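Local coordinates for protein cytochrome B5 (PDB 6NZX) that binds heme in a cytochrome b5-like domain and probably serves in electron transport, at residues A[27-32]-A[71-76]. Residues are numbered along the deposited sequence; the frame is centred on the assembly and turned at random.
Sequences GKVYDV and PVVGVL
Val29 anchors the pairing of 27-32 with 71-76 through both of its backbone polar groups: its N donates to Gly74 O (2.8 Å), and its O accepts from Val73 N (2.7 Å). Leu76 N to Gly27 O and Asp31 N to Pro71 O, both 2.9 Å, complete a four-bond ladder whose strand axes run antiparallel at 149°. Val73 N and Asp31 N approach the carbonyls of Val29 and Pro71 nearly head-on, whereas the donors to Gly74 O and Gly27 O come from more than 40° above the carbonyl plane. Weaker CA-H...O contacts fill in, among them Tyr30 CA to Pro71 O.

Apolar contacts involve both faces of the sheet. The two methyls of Val29 part company: CG1, anti to the backbone N (chi1 176°), meets Val73 CG2 at 3.6 Å, while CG2 reaches Leu76 CB at 3.9 Å, both partners lying roughly perpendicular to the valine; Leu10 and Phe5 also touch Val29. On the opposite face from Val29, the Tyr30 ring and Val72 run alongside each other in one direction, with Val72 CG2 3.4 Å from ring atom CE1. With an alanine at Tyr30 the ring is gone, and Val72 CG2 would probably be left without this neighbour, with a gap opening toward Leu67.

Asp31 CB rests on Val73 CG1 (3.8 Å), while its OD1 is hydrogen-bonded to Thr33 OG1.

The register slips by one residue between Val29 and Tyr30, because Val73 and Gly74 together sit opposite the single residue Val29. This is a classic beta bulge in 72-76, within the ladder joining the two central strands of the mixed sheet in a cytochrome b5-like heme-binding domain.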
loop_
_atom_site.group_PDB
_atom_site.type_symbol
_atom_site.label_atom_id
_atom_site.label_comp_id
_atom_site.label_asym_id
_atom_site.label_seq_id
_atom_site.Cartn_x
_atom_site.Cartn_y
_atom_site.Cartn_z
ATOM N N GLY A 27 -4.639 7.471 6.072
ATOM C CA GLY A 27 -5.678 6.781 6.823
ATOM C C GLY A 27 -6.472 5.754 6.024
ATOM O O GLY A 27 -7.285 5.051 6.609
ATOM N N LYS A 28 -6.259 5.675 4.700
ATOM C CA LYS A 28 -6.998 4.782 3.789
ATOM C C LYS A 28 -6.064 3.699 3.225
ATOM O O LYS A 28 -4.918 3.941 2.939
ATOM C CB LYS A 28 -7.620 5.587 2.645
ATOM C CG LYS A 28 -8.867 6.396 3.004
ATOM C CD LYS A 28 -9.615 6.828 1.762
ATOM C CE LYS A 28 -11.056 7.213 2.030
ATOM N NZ LYS A 28 -11.878 7.156 0.793
ATOM N N VAL A 29 -6.592 2.490 3.060
ATOM C CA VAL A 29 -5.812 1.347 2.642
ATOM C C VAL A 29 -6.256 0.992 1.235
ATOM O O VAL A 29 -7.459 0.768 1.013
ATOM C CB VAL A 29 -6.006 0.175 3.623
ATOM C CG1 VAL A 29 -5.278 -1.087 3.170
ATOM C CG2 VAL A 29 -5.583 0.580 5.029
ATOM N N TYR A 30 -5.263 0.912 0.333
ATOM C CA TYR A 30 -5.436 0.702 -1.081
ATOM C C TYR A 30 -4.889 -0.683 -1.422
ATOM O O TYR A 30 -3.835 -1.036 -0.950
ATOM C CB TYR A 30 -4.693 1.781 -1.882
ATOM C CG TYR A 30 -5.204 3.179 -1.661
ATOM C CD1 TYR A 30 -6.165 3.732 -2.491
ATOM C CD2 TYR A 30 -4.771 3.929 -0.583
ATOM C CE1 TYR A 30 -6.663 5.008 -2.273
ATOM C CE2 TYR A 30 -5.241 5.214 -0.363
ATOM C CZ TYR A 30 -6.211 5.744 -1.200
ATOM O OH TYR A 30 -6.664 7.013 -0.995
ATOM N N ASP A 31 -5.623 -1.430 -2.249
ATOM C CA ASP A 31 -5.165 -2.684 -2.785
ATOM C C ASP A 31 -4.412 -2.413 -4.097
ATOM O O ASP A 31 -5.027 -2.149 -5.129
ATOM C CB ASP A 31 -6.330 -3.665 -2.981
ATOM C CG ASP A 31 -5.901 -5.011 -3.551
ATOM O OD1 ASP A 31 -4.671 -5.215 -3.697
ATOM O OD2 ASP A 31 -6.796 -5.870 -3.793
ATOM N N VAL A 32 -3.084 -2.541 -4.047
ATOM C CA VAL A 32 -2.227 -2.297 -5.190
ATOM C C VAL A 32 -1.717 -3.630 -5.776
ATOM O O VAL A 32 -0.772 -3.648 -6.577
ATOM C CB VAL A 32 -1.080 -1.331 -4.834
ATOM C CG1 VAL A 32 -1.601 0.082 -4.611
ATOM C CG2 VAL A 32 -0.254 -1.787 -3.639
ATOM N N PRO A 71 -8.556 0.020 -5.654
ATOM C CA PRO A 71 -9.633 -0.054 -4.661
ATOM C C PRO A 71 -9.152 0.355 -3.256
ATOM O O PRO A 71 -8.042 0.036 -2.877
ATOM C CB PRO A 71 -10.097 -1.514 -4.652
ATOM C CG PRO A 71 -9.292 -2.228 -5.724
ATOM C CD PRO A 71 -8.263 -1.268 -6.281
ATOM N N VAL A 72 -9.984 1.112 -2.545
ATOM C CA VAL A 72 -9.827 1.330 -1.113
ATOM C C VAL A 72 -10.521 0.152 -0.418
ATOM O O VAL A 72 -11.721 -0.081 -0.635
ATOM C CB VAL A 72 -10.421 2.680 -0.674
ATOM C CG1 VAL A 72 -10.313 2.899 0.834
ATOM C CG2 VAL A 72 -9.793 3.839 -1.429
ATOM N N VAL A 73 -9.768 -0.586 0.394
ATOM C CA VAL A 73 -10.279 -1.783 1.030
ATOM C C VAL A 73 -10.539 -1.504 2.522
ATOM O O VAL A 73 -11.188 -2.267 3.200
ATOM C CB VAL A 73 -9.337 -2.983 0.795
ATOM C CG1 VAL A 73 -9.306 -3.380 -0.672
ATOM C CG2 VAL A 73 -7.922 -2.725 1.292
ATOM N N GLY A 74 -10.103 -0.353 3.019
ATOM C CA GLY A 74 -10.436 0.008 4.378
ATOM C C GLY A 74 -9.687 1.232 4.859
ATOM O O GLY A 74 -9.150 2.014 4.064
ATOM N N VAL A 75 -9.698 1.394 6.185
ATOM C CA VAL A 75 -9.055 2.470 6.849
ATOM C C VAL A 75 -8.076 1.859 7.850
ATOM O O VAL A 75 -8.267 0.718 8.298
ATOM C CB VAL A 75 -10.063 3.431 7.509
ATOM C CG1 VAL A 75 -11.027 4.004 6.473
ATOM C CG2 VAL A 75 -10.831 2.787 8.659
ATOM N N LEU A 76 -7.033 2.630 8.172
ATOM C CA LEU A 76 -5.953 2.173 8.988
ATOM C C LEU A 76 -6.076 2.812 10.376
ATOM O O LEU A 76 -6.036 4.025 10.493
ATOM C CB LEU A 76 -4.640 2.530 8.294
ATOM C CG LEU A 76 -3.387 2.158 9.074
ATOM C CD1 LEU A 76 -3.243 0.655 9.187
ATOM C CD2 LEU A 76 -2.154 2.780 8.428
#